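Local coordinates for TIGR00266 family protein (Pseudomonas aeruginosa, PDB 1YOX) that is of unknown function but belongs to the AIM24 family, named for mitochondrial biogenesis, and assembles from three copies of a largely beta-stranded chain, at residues Y10-V20 with A93-A102; E28-A36 with F119-V128. One frame throughout, in Å; residues are numbered along the deposited sequence.

Contact 1. Residues Y10-V20 with A93-A102; sequences YRILGESMQTV and AAPYPGSVVA
Q18 and V100 lose more surface to the contact than any other residues where the loop after strand 10-13 meets strand 98-102, and they show how one side-chain amide can bond to the backbone of a strand that is outermost in its sheet within the chain. With CG anti to the carbonyl carbon (chi1 -64°) and the chain extended beyond it, Q18 runs past S99 CB, and its OE1 takes the V100 N-H on a lone pair, in the carbonyl plane, at 2.9 Å. Two residues earlier on that strand the Q18 backbone adds a second bond, its N donating to G98 O at 3.0 Å. On the far end of the amide, NE2 makes weak bonds to the carbonyls of G14 and E15. V100 answers with its two methyls: CG2 packs 3.6 Å from Q18 CB, while CG1 lies 4.1 Å from V20 CB. A93 packs alongside, its CB 3.9 Å from T19 CB, and a water joins Q18 O to A94 N. V20 and A102 both rest on F158 of strand 156-162, and S99 pairs with A161 of that strand. V20 also pairs with F92 of strand 88-92, which places the contact between two sheets, while M17 reaches P97 of the second subunit.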
ATOM      1  N   TYR C  10      20.646 -13.090  -1.175  1.00 42.93           N
ATOM      2  CA  TYR C  10      19.281 -12.681  -1.007  1.00 42.91           C
ATOM      3  C   TYR C  10      18.647 -12.600  -2.370  1.00 42.92           C
ATOM      4  O   TYR C  10      19.340 -12.607  -3.382  1.00 42.94           O
ATOM      5  CB  TYR C  10      19.216 -11.303  -0.322  1.00 41.79           C
ATOM      6  CG  TYR C  10      19.781 -10.221  -1.186  1.00 41.82           C
ATOM      7  CD1 TYR C  10      18.969  -9.524  -2.079  1.00 40.14           C
ATOM      8  CD2 TYR C  10      21.144  -9.912  -1.146  1.00 40.93           C
ATOM      9  CE1 TYR C  10      19.492  -8.548  -2.897  1.00 40.43           C
ATOM     10  CE2 TYR C  10      21.673  -8.909  -1.970  1.00 40.38           C
ATOM     11  CZ  TYR C  10      20.843  -8.249  -2.832  1.00 39.27           C
ATOM     12  OH  TYR C  10      21.347  -7.267  -3.630  1.00 42.39           O
ATOM     13  N   ARG C  11      17.321 -12.552  -2.381  1.00 43.13           N
ATOM     14  CA  ARG C  11      16.570 -12.115  -3.539  1.00 44.27           C
ATOM     15  C   ARG C  11      15.430 -11.231  -3.023  1.00 43.81           C
ATOM     16  O   ARG C  11      14.864 -11.489  -1.971  1.00 44.47           O
ATOM     17  CB  ARG C  11      16.041 -13.299  -4.344  1.00 44.30           C
ATOM     18  CG  ARG C  11      15.385 -14.377  -3.494  1.00 45.66           C
ATOM     19  CD  ARG C  11      14.970 -15.586  -4.320  1.00 46.26           C
ATOM     20  NE  ARG C  11      14.072 -16.455  -3.552  1.00 49.49           N
ATOM     21  CZ  ARG C  11      12.846 -16.814  -3.938  1.00 50.40           C
ATOM     22  NH1 ARG C  11      12.335 -16.393  -5.101  1.00 47.07           N
ATOM     23  NH2 ARG C  11      12.129 -17.601  -3.149  1.00 51.67           N
ATOM     24  N   ILE C  12      15.148 -10.164  -3.751  1.00 43.60           N
ATOM     25  CA  ILE C  12      14.084  -9.249  -3.432  1.00 43.33           C
ATOM     26  C   ILE C  12      12.883  -9.678  -4.261  1.00 43.49           C
ATOM     27  O   ILE C  12      12.952  -9.722  -5.488  1.00 43.15           O
ATOM     28  CB  ILE C  12      14.496  -7.791  -3.757  1.00 43.05           C
ATOM     29  CG1 ILE C  12      15.464  -7.260  -2.687  1.00 43.77           C
ATOM     30  CG2 ILE C  12      13.257  -6.853  -3.868  1.00 43.09           C
ATOM     31  CD1 ILE C  12      16.330  -6.064  -3.156  1.00 44.26           C
ATOM     32  N   LEU C  13      11.776  -9.977  -3.583  1.00 42.95           N
ATOM     33  CA  LEU C  13      10.574 -10.430  -4.248  1.00 43.01           C
ATOM     34  C   LEU C  13       9.531  -9.329  -4.440  1.00 43.55           C
ATOM     35  O   LEU C  13       9.443  -8.398  -3.634  1.00 44.36           O
ATOM     36  CB  LEU C  13       9.980 -11.591  -3.457  1.00 42.91           C
ATOM     37  CG  LEU C  13      10.951 -12.727  -3.150  1.00 42.85           C
ATOM     38  CD1 LEU C  13      10.282 -13.677  -2.182  1.00 41.10           C
ATOM     39  CD2 LEU C  13      11.324 -13.413  -4.455  1.00 43.68           C
ATOM     40  N   GLY C  14       8.737  -9.456  -5.502  1.00 43.91           N
ATOM     41  CA  GLY C  14       7.633  -8.551  -5.770  1.00 44.23           C
ATOM     42  C   GLY C  14       8.052  -7.388  -6.641  1.00 45.25           C
ATOM     43  O   GLY C  14       9.254  -7.154  -6.848  1.00 44.53           O
ATOM     44  N   GLU C  15       7.056  -6.645  -7.125  1.00 46.23           N
ATOM     45  CA  GLU C  15       7.290  -5.503  -8.001  1.00 47.87           C
ATOM     46  C   GLU C  15       7.321  -4.144  -7.290  1.00 47.53           C
ATOM     47  O   GLU C  15       8.397  -3.641  -6.984  1.00 48.44           O
ATOM     48  CB  GLU C  15       6.372  -5.527  -9.240  1.00 48.58           C
ATOM     49  CG  GLU C  15       6.937  -6.387 -10.409  1.00 52.17           C
ATOM     50  CD  GLU C  15       8.461  -6.213 -10.607  1.00 58.04           C
ATOM     51  OE1 GLU C  15       8.948  -5.055 -10.553  1.00 60.86           O
ATOM     52  OE2 GLU C  15       9.180  -7.231 -10.796  1.00 60.18           O
ATOM     53  N   SER C  16       6.169  -3.537  -7.027  1.00 46.76           N
ATOM     54  CA  SER C  16       6.178  -2.251  -6.344  1.00 46.14           C
ATOM     55  C   SER C  16       6.158  -2.417  -4.825  1.00 44.86           C
ATOM     56  O   SER C  16       6.600  -1.523  -4.086  1.00 45.09           O
ATOM     57  CB  SER C  16       5.018  -1.365  -6.804  1.00 46.51           C
ATOM     58  OG  SER C  16       4.677  -1.638  -8.160  1.00 50.31           O
HETATM   59  N   MSE C  17       5.609  -3.526  -4.351  1.00 43.11           N
HETATM   60  CA  MSE C  17       5.655  -3.819  -2.932  1.00 43.13           C
HETATM   61  C   MSE C  17       6.538  -5.015  -2.711  1.00 40.66           C
HETATM   62  O   MSE C  17       6.354  -6.078  -3.318  1.00 40.62           O
HETATM   63  CB  MSE C  17       4.268  -4.034  -2.359  1.00 42.48           C
HETATM   64  CG  MSE C  17       3.491  -2.760  -2.180  1.00 43.90           C
HETATM   65 SE   MSE C  17       1.567  -3.047  -1.872  1.00 50.32          SE
HETATM   66  CE  MSE C  17       0.992  -3.743  -3.583  1.00 43.82           C
ATOM     67  N   GLN C  18       7.510  -4.845  -1.828  1.00 38.76           N
ATOM     68  CA  GLN C  18       8.641  -5.765  -1.805  1.00 36.81           C
ATOM     69  C   GLN C  18       8.956  -6.395  -0.451  1.00 36.42           C
ATOM     70  O   GLN C  18       8.734  -5.792   0.631  1.00 35.90           O
ATOM     71  CB  GLN C  18       9.879  -5.086  -2.430  1.00 36.09           C
ATOM     72  CG  GLN C  18       9.649  -4.765  -3.912  1.00 34.54           C
ATOM     73  CD  GLN C  18      10.849  -4.164  -4.643  1.00 35.76           C
ATOM     74  OE1 GLN C  18      11.766  -3.578  -4.043  1.00 34.53           O
ATOM     75  NE2 GLN C  18      10.834  -4.291  -5.960  1.00 32.42           N
ATOM     76  N   THR C  19       9.490  -7.607  -0.542  1.00 35.32           N
ATOM     77  CA  THR C  19      10.036  -8.326   0.588  1.00 34.72           C
ATOM     78  C   THR C  19      11.433  -8.937   0.271  1.00 34.70           C
ATOM     79  O   THR C  19      11.731  -9.280  -0.858  1.00 35.22           O
ATOM     80  CB  THR C  19       9.064  -9.404   1.038  1.00 34.36           C
ATOM     81  OG1 THR C  19       9.706 -10.290   1.959  1.00 35.00           O
ATOM     82  CG2 THR C  19       8.584 -10.188  -0.109  1.00 34.44           C
ATOM     83  N   VAL C  20      12.276  -9.058   1.281  1.00 34.08           N
ATOM     84  CA  VAL C  20      13.612  -9.556   1.102  1.00 34.07           C
ATOM     85  C   VAL C  20      13.779 -10.942   1.703  1.00 33.26           C
ATOM     86  O   VAL C  20      13.628 -11.150   2.899  1.00 32.81           O
ATOM     87  CB  VAL C  20      14.710  -8.553   1.605  1.00 33.96           C
ATOM     88  CG1 VAL C  20      14.660  -8.395   3.111  1.00 33.80           C
ATOM     89  CG2 VAL C  20      16.092  -9.035   1.157  1.00 33.70           C
ATOM     90  N   ALA C  93       9.789  -8.003   5.530  1.00 30.18           N
ATOM     91  CA  ALA C  93       9.093  -6.872   4.867  1.00 30.01           C
ATOM     92  C   ALA C  93       8.691  -5.810   5.904  1.00 30.77           C
ATOM     93  O   ALA C  93       8.397  -6.130   7.077  1.00 30.12           O
ATOM     94  CB  ALA C  93       7.883  -7.337   4.122  1.00 28.57           C
ATOM     95  N   ALA C  94       8.700  -4.547   5.477  1.00 31.37           N
ATOM     96  CA  ALA C  94       8.240  -3.443   6.332  1.00 31.68           C
ATOM     97  C   ALA C  94       6.701  -3.494   6.488  1.00 31.77           C
ATOM     98  O   ALA C  94       6.016  -4.113   5.672  1.00 31.45           O
ATOM     99  CB  ALA C  94       8.693  -2.115   5.763  1.00 30.92           C
ATOM    100  N   PRO C  95       6.153  -2.848   7.545  1.00 32.14           N
ATOM    101  CA  PRO C  95       4.701  -2.887   7.752  1.00 31.21           C
ATOM    102  C   PRO C  95       3.906  -1.814   7.028  1.00 31.80           C
ATOM    103  O   PRO C  95       2.813  -1.448   7.479  1.00 32.08           O
ATOM    104  CB  PRO C  95       4.565  -2.764   9.267  1.00 31.09           C
ATOM    105  CG  PRO C  95       5.834  -2.028   9.728  1.00 31.65           C
ATOM    106  CD  PRO C  95       6.855  -2.092   8.615  1.00 32.18           C
ATOM    107  N   TYR C  96       4.427  -1.316   5.911  1.00 31.58           N
ATOM    108  CA  TYR C  96       3.694  -0.368   5.055  1.00 31.37           C
ATOM    109  C   TYR C  96       4.224  -0.550   3.622  1.00 31.19           C
ATOM    110  O   TYR C  96       5.348  -1.041   3.450  1.00 30.68           O
ATOM    111  CB  TYR C  96       3.828   1.085   5.560  1.00 31.61           C
ATOM    112  CG  TYR C  96       5.236   1.521   5.865  1.00 30.66           C
ATOM    113  CD1 TYR C  96       5.995   2.207   4.926  1.00 29.32           C
ATOM    114  CD2 TYR C  96       5.812   1.246   7.103  1.00 30.70           C
ATOM    115  CE1 TYR C  96       7.310   2.598   5.203  1.00 29.73           C
ATOM    116  CE2 TYR C  96       7.107   1.617   7.385  1.00 29.10           C
ATOM    117  CZ  TYR C  96       7.850   2.277   6.433  1.00 30.94           C
ATOM    118  OH  TYR C  96       9.131   2.634   6.755  1.00 34.59           O
ATOM    119  N   PRO C  97       3.411  -0.200   2.604  1.00 30.97           N
ATOM    120  CA  PRO C  97       3.683  -0.536   1.214  1.00 31.26           C
ATOM    121  C   PRO C  97       4.881   0.221   0.640  1.00 32.22           C
ATOM    122  O   PRO C  97       5.033   1.425   0.891  1.00 31.90           O
ATOM    123  CB  PRO C  97       2.425  -0.066   0.478  1.00 30.89           C
ATOM    124  CG  PRO C  97       1.446   0.240   1.488  1.00 31.22           C
ATOM    125  CD  PRO C  97       2.153   0.546   2.735  1.00 31.39           C
ATOM    126  N   GLY C  98       5.698  -0.477  -0.141  1.00 31.69           N
ATOM    127  CA  GLY C  98       6.808   0.158  -0.801  1.00 32.49           C
ATOM    128  C   GLY C  98       7.904  -0.826  -1.114  1.00 33.09           C
ATOM    129  O   GLY C  98       7.737  -2.027  -0.935  1.00 32.72           O
ATOM    130  N   SER C  99       9.035  -0.311  -1.569  1.00 33.00           N
ATOM    131  CA  SER C  99      10.052  -1.205  -2.071  1.00 34.53           C
ATOM    132  C   SER C  99      11.297  -1.322  -1.201  1.00 34.20           C
ATOM    133  O   SER C  99      11.539  -0.527  -0.315  1.00 34.49           O
ATOM    134  CB  SER C  99      10.388  -0.858  -3.523  1.00 34.46           C
ATOM    135  OG  SER C  99      10.461   0.529  -3.672  1.00 36.14           O
ATOM    136  N   VAL C 100      12.071  -2.345  -1.476  1.00 34.79           N
ATOM    137  CA  VAL C 100      13.221  -2.683  -0.674  1.00 36.37           C
ATOM    138  C   VAL C 100      14.443  -2.313  -1.515  1.00 37.50           C
ATOM    139  O   VAL C 100      14.406  -2.430  -2.725  1.00 38.58           O
ATOM    140  CB  VAL C 100      13.189  -4.194  -0.313  1.00 35.90           C
ATOM    141  CG1 VAL C 100      14.412  -4.618   0.450  1.00 34.47           C
ATOM    142  CG2 VAL C 100      11.898  -4.531   0.486  1.00 35.51           C
ATOM    143  N   VAL C 101      15.497  -1.810  -0.892  1.00 38.56           N
ATOM    144  CA  VAL C 101      16.767  -1.652  -1.602  1.00 39.01           C
ATOM    145  C   VAL C 101      17.872  -2.225  -0.752  1.00 39.37           C
ATOM    146  O   VAL C 101      17.922  -2.008   0.475  1.00 39.02           O
ATOM    147  CB  VAL C 101      17.134  -0.160  -1.989  1.00 39.42           C
ATOM    148  CG1 VAL C 101      16.482   0.270  -3.324  1.00 40.39           C
ATOM    149  CG2 VAL C 101      16.846   0.799  -0.883  1.00 38.01           C
ATOM    150  N   ALA C 102      18.750  -2.978  -1.410  1.00 39.94           N
ATOM    151  CA  ALA C 102      19.960  -3.488  -0.773  1.00 40.67           C
ATOM    152  C   ALA C 102      20.979  -2.392  -0.913  1.00 41.09           C
ATOM    153  O   ALA C 102      21.090  -1.774  -1.959  1.00 42.20           O
ATOM    154  CB  ALA C 102      20.437  -4.765  -1.459  1.00 40.17           C
TER
HETATM  155  O   HOH W   1       9.155  -4.361   2.676  1.00 38.21           O

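Contact 2. Residues E28-A36 with F119-V128; sequences ETVIAEAGA and FLCAAYGTRV
I31 and Y124 meet at an angle, with CG2 of I31 4.0 Å from CD1 of Y124, at the edge of the ring and near its plane. The two branches of I31 diverge: while CG2 goes to the ring, CG1, between the backbone N and the carbonyl carbon (chi1 68°), runs by A122, and CD1 reaches past the turn to V128 CG2, 4.2 Å away, on the strand that follows it. T29 lies side by side with Y124 and points the same way, CB to CB at 3.5 Å. From the other side of the sheet A32 sets its CB 3.8 Å from C121 CB, and V30 CG2 touches that same carbon more loosely. Antiparallel pairing underlies these positions. I31 and A122 form a hydrogen-bonded pair, I31 N donating to A122 O at 2.7 Å and A122 N returning to I31 O. Y124, inside a type II turn from A123 to T126, donates its N to T29 O. In that turn A123 O accepts both T126 N and T126 OG1 (2.7 Å), while L120 and C121 form a classic beta bulge against F158. Chemically, then, backbone bonds set the register and mostly carbon-to-carbon packing lies on the two faces; the hydroxyl of T29 turns elsewhere, to T81.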
ATOM      1  N   GLU C  28      25.519 -18.786   9.449  1.00 41.76           N
ATOM      2  CA  GLU C  28      25.350 -17.358   9.060  1.00 42.70           C
ATOM      3  C   GLU C  28      24.187 -16.646   9.772  1.00 41.67           C
ATOM      4  O   GLU C  28      23.247 -17.283  10.240  1.00 42.81           O
ATOM      5  CB  GLU C  28      25.194 -17.201   7.539  1.00 42.55           C
ATOM      6  CG  GLU C  28      26.434 -17.540   6.709  1.00 44.41           C
ATOM      7  CD  GLU C  28      26.330 -17.017   5.274  1.00 45.02           C
ATOM      8  OE1 GLU C  28      25.197 -16.901   4.746  1.00 45.83           O
ATOM      9  OE2 GLU C  28      27.384 -16.704   4.669  1.00 49.28           O
ATOM     10  N   THR C  29      24.238 -15.324   9.846  1.00 40.53           N
ATOM     11  CA  THR C  29      23.236 -14.593  10.639  1.00 39.58           C
ATOM     12  C   THR C  29      22.778 -13.297   9.993  1.00 38.07           C
ATOM     13  O   THR C  29      23.558 -12.601   9.368  1.00 37.15           O
ATOM     14  CB  THR C  29      23.720 -14.342  12.079  1.00 39.76           C
ATOM     15  OG1 THR C  29      23.985 -15.604  12.683  1.00 43.25           O
ATOM     16  CG2 THR C  29      22.653 -13.601  12.938  1.00 40.08           C
ATOM     17  N   VAL C  30      21.488 -13.013  10.136  1.00 37.15           N
ATOM     18  CA  VAL C  30      20.911 -11.732   9.746  1.00 36.27           C
ATOM     19  C   VAL C  30      20.195 -11.098  10.959  1.00 36.31           C
ATOM     20  O   VAL C  30      19.611 -11.804  11.810  1.00 34.86           O
ATOM     21  CB  VAL C  30      20.000 -11.877   8.507  1.00 36.14           C
ATOM     22  CG1 VAL C  30      18.730 -12.717   8.816  1.00 34.89           C
ATOM     23  CG2 VAL C  30      19.654 -10.530   7.916  1.00 35.34           C
ATOM     24  N   ILE C  31      20.291  -9.771  11.054  1.00 36.45           N
ATOM     25  CA  ILE C  31      19.661  -9.045  12.144  1.00 37.10           C
ATOM     26  C   ILE C  31      18.502  -8.195  11.622  1.00 37.41           C
ATOM     27  O   ILE C  31      18.580  -7.591  10.556  1.00 38.04           O
ATOM     28  CB  ILE C  31      20.682  -8.274  13.034  1.00 36.60           C
ATOM     29  CG1 ILE C  31      21.337  -7.112  12.296  1.00 38.22           C
ATOM     30  CG2 ILE C  31      21.769  -9.230  13.555  1.00 37.53           C
ATOM     31  CD1 ILE C  31      22.240  -6.237  13.230  1.00 38.56           C
ATOM     32  N   ALA C  32      17.404  -8.214  12.354  1.00 38.28           N
ATOM     33  CA  ALA C  32      16.189  -7.548  11.932  1.00 39.44           C
ATOM     34  C   ALA C  32      15.339  -7.266  13.162  1.00 40.06           C
ATOM     35  O   ALA C  32      15.486  -7.927  14.184  1.00 40.00           O
ATOM     36  CB  ALA C  32      15.421  -8.450  10.987  1.00 38.88           C
ATOM     37  N   GLU C  33      14.440  -6.302  13.073  1.00 41.29           N
ATOM     38  CA  GLU C  33      13.385  -6.229  14.092  1.00 43.23           C
ATOM     39  C   GLU C  33      12.417  -7.399  13.801  1.00 43.10           C
ATOM     40  O   GLU C  33      12.091  -7.683  12.636  1.00 43.32           O
ATOM     41  CB  GLU C  33      12.727  -4.825  14.149  1.00 43.89           C
ATOM     42  CG  GLU C  33      11.716  -4.636  15.255  1.00 46.97           C
ATOM     43  CD  GLU C  33      10.430  -5.386  14.958  1.00 52.96           C
ATOM     44  OE1 GLU C  33       9.855  -5.191  13.847  1.00 53.97           O
ATOM     45  OE2 GLU C  33      10.002  -6.184  15.821  1.00 54.46           O
ATOM     46  N   ALA C  34      12.031  -8.132  14.844  1.00 42.82           N
ATOM     47  CA  ALA C  34      11.323  -9.424  14.633  1.00 42.14           C
ATOM     48  C   ALA C  34       9.906  -9.332  14.073  1.00 40.99           C
ATOM     49  O   ALA C  34       9.376 -10.344  13.579  1.00 40.48           O
ATOM     50  CB  ALA C  34      11.338 -10.294  15.915  1.00 42.48           C
ATOM     51  N   GLY C  35       9.285  -8.149  14.203  1.00 39.28           N
ATOM     52  CA  GLY C  35       7.969  -7.868  13.613  1.00 37.88           C
ATOM     53  C   GLY C  35       7.991  -7.747  12.091  1.00 37.45           C
ATOM     54  O   GLY C  35       6.951  -7.776  11.459  1.00 37.21           O
ATOM     55  N   ALA C  36       9.183  -7.634  11.505  1.00 36.57           N
ATOM     56  CA  ALA C  36       9.354  -7.657  10.047  1.00 36.78           C
ATOM     57  C   ALA C  36       9.423  -9.052   9.372  1.00 37.16           C
ATOM     58  O   ALA C  36       9.215  -9.159   8.161  1.00 37.17           O
ATOM     59  CB  ALA C  36      10.522  -6.810   9.637  1.00 35.68           C
ATOM     60  N   PHE C 119      14.686   1.123   8.327  1.00 37.57           N
ATOM     61  CA  PHE C 119      15.532  -0.054   8.507  1.00 38.15           C
ATOM     62  C   PHE C 119      14.736  -1.369   8.355  1.00 37.63           C
ATOM     63  O   PHE C 119      13.720  -1.565   9.015  1.00 38.78           O
ATOM     64  CB  PHE C 119      16.287  -0.016   9.849  1.00 38.43           C
ATOM     65  CG  PHE C 119      17.104  -1.252  10.105  1.00 40.44           C
ATOM     66  CD1 PHE C 119      18.342  -1.424   9.487  1.00 41.25           C
ATOM     67  CD2 PHE C 119      16.611  -2.281  10.911  1.00 40.48           C
ATOM     68  CE1 PHE C 119      19.110  -2.595   9.709  1.00 40.64           C
ATOM     69  CE2 PHE C 119      17.376  -3.459  11.127  1.00 41.65           C
ATOM     70  CZ  PHE C 119      18.618  -3.604  10.529  1.00 40.20           C
ATOM     71  N   LEU C 120      15.185  -2.255   7.476  1.00 36.83           N
ATOM     72  CA  LEU C 120      14.546  -3.575   7.306  1.00 36.40           C
ATOM     73  C   LEU C 120      15.368  -4.736   7.897  1.00 35.95           C
ATOM     74  O   LEU C 120      14.906  -5.435   8.809  1.00 36.48           O
ATOM     75  CB  LEU C 120      14.190  -3.845   5.833  1.00 35.97           C
ATOM     76  CG  LEU C 120      13.432  -5.144   5.571  1.00 35.49           C
ATOM     77  CD1 LEU C 120      12.252  -5.270   6.559  1.00 36.63           C
ATOM     78  CD2 LEU C 120      12.951  -5.198   4.135  1.00 37.21           C
ATOM     79  N   CYS C 121      16.564  -4.971   7.365  1.00 35.18           N
ATOM     80  CA  CYS C 121      17.491  -5.923   7.998  1.00 35.56           C
ATOM     81  C   CYS C 121      18.921  -5.713   7.543  1.00 35.77           C
ATOM     82  O   CYS C 121      19.188  -4.953   6.596  1.00 35.17           O
ATOM     83  CB  CYS C 121      17.082  -7.384   7.741  1.00 35.20           C
ATOM     84  SG  CYS C 121      16.966  -7.726   6.026  1.00 36.23           S
ATOM     85  N   ALA C 122      19.836  -6.384   8.234  1.00 35.94           N
ATOM     86  CA  ALA C 122      21.247  -6.284   7.914  1.00 36.09           C
ATOM     87  C   ALA C 122      21.996  -7.564   8.272  1.00 37.22           C
ATOM     88  O   ALA C 122      21.579  -8.345   9.149  1.00 36.78           O
ATOM     89  CB  ALA C 122      21.841  -5.140   8.636  1.00 35.73           C
ATOM     90  N   ALA C 123      23.123  -7.747   7.583  1.00 38.62           N
ATOM     91  CA  ALA C 123      24.073  -8.808   7.854  1.00 39.46           C
ATOM     92  C   ALA C 123      24.587  -8.694   9.276  1.00 40.60           C
ATOM     93  O   ALA C 123      24.848  -7.582   9.767  1.00 40.33           O
ATOM     94  CB  ALA C 123      25.218  -8.722   6.866  1.00 39.01           C
ATOM     95  N   TYR C 124      24.708  -9.838   9.948  1.00 42.42           N
ATOM     96  CA  TYR C 124      25.411  -9.890  11.220  1.00 44.51           C
ATOM     97  C   TYR C 124      26.776  -9.206  11.057  1.00 44.69           C
ATOM     98  O   TYR C 124      27.424  -9.349  10.012  1.00 45.08           O
ATOM     99  CB  TYR C 124      25.563 -11.333  11.730  1.00 46.02           C
ATOM    100  CG  TYR C 124      26.134 -11.376  13.131  1.00 48.48           C
ATOM    101  CD1 TYR C 124      25.474 -10.732  14.183  1.00 50.08           C
ATOM    102  CD2 TYR C 124      27.359 -12.005  13.401  1.00 49.82           C
ATOM    103  CE1 TYR C 124      26.006 -10.726  15.487  1.00 52.45           C
ATOM    104  CE2 TYR C 124      27.911 -12.004  14.703  1.00 51.49           C
ATOM    105  CZ  TYR C 124      27.224 -11.360  15.739  1.00 51.54           C
ATOM    106  OH  TYR C 124      27.710 -11.341  17.028  1.00 51.20           O
ATOM    107  N   GLY C 125      27.186  -8.437  12.066  1.00 45.67           N
ATOM    108  CA  GLY C 125      28.398  -7.610  11.981  1.00 45.84           C
ATOM    109  C   GLY C 125      28.112  -6.145  11.665  1.00 46.52           C
ATOM    110  O   GLY C 125      28.983  -5.272  11.836  1.00 46.58           O
ATOM    111  N   THR C 126      26.897  -5.864  11.192  1.00 46.50           N
ATOM    112  CA  THR C 126      26.467  -4.489  11.032  1.00 45.75           C
ATOM    113  C   THR C 126      26.399  -3.884  12.412  1.00 46.20           C
ATOM    114  O   THR C 126      25.888  -4.493  13.361  1.00 45.77           O
ATOM    115  CB  THR C 126      25.115  -4.353  10.339  1.00 45.65           C
ATOM    116  OG1 THR C 126      25.144  -5.040   9.071  1.00 46.07           O
ATOM    117  CG2 THR C 126      24.790  -2.864  10.119  1.00 44.20           C
ATOM    118  N   ARG C 127      26.969  -2.692  12.520  1.00 47.01           N
ATOM    119  CA  ARG C 127      26.894  -1.919  13.730  1.00 49.01           C
ATOM    120  C   ARG C 127      25.729  -0.939  13.553  1.00 48.93           C
ATOM    121  O   ARG C 127      25.742  -0.099  12.640  1.00 48.43           O
ATOM    122  CB  ARG C 127      28.244  -1.237  13.983  1.00 48.81           C
ATOM    123  CG  ARG C 127      29.350  -2.276  14.266  1.00 50.36           C
ATOM    124  CD  ARG C 127      30.779  -1.700  14.264  1.00 52.00           C
ATOM    125  NE  ARG C 127      31.302  -1.438  12.920  1.00 56.54           N
ATOM    126  CZ  ARG C 127      31.732  -0.245  12.500  1.00 59.45           C
ATOM    127  NH1 ARG C 127      31.717   0.806  13.328  1.00 60.04           N
ATOM    128  NH2 ARG C 127      32.194  -0.102  11.254  1.00 59.16           N
ATOM    129  N   VAL C 128      24.714  -1.106  14.400  1.00 49.49           N
ATOM    130  CA  VAL C 128      23.491  -0.293  14.379  1.00 50.64           C
ATOM    131  C   VAL C 128      23.425   0.633  15.586  1.00 50.88           C
ATOM    132  O   VAL C 128      23.268   0.178  16.723  1.00 51.23           O
ATOM    133  CB  VAL C 128      22.196  -1.181  14.362  1.00 50.42           C
ATOM    134  CG1 VAL C 128      20.920  -0.314  14.506  1.00 50.63           C
ATOM    135  CG2 VAL C 128      22.142  -2.028  13.100  1.00 50.44           C
TER

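Contacts 1 and 2 illustrate how neighbouring sheets can be tied together by segments that alternate along the chain: 10-20 and 28-36 come first, 93-102 and 119-128 later. Their centres lie about 15 Å apart, yet they touch. A93 N is 2.9 Å from A36 O, a probable hydrogen bond, and V20 CG1 packs 3.8 Å from both L120 CD2 and C121 SG. Strands 98-104 and 119-123 belong to one sheet, with strand 156-162 between them, whereas strand 19-24 lies in another, so V20 bridges the two. Both contacts also reach the second subunit, contact 2 through a weak hydrogen bond that R229 NH1 of that subunit gives to A36 O. With the function unknown, neither contact can be tied to an active site.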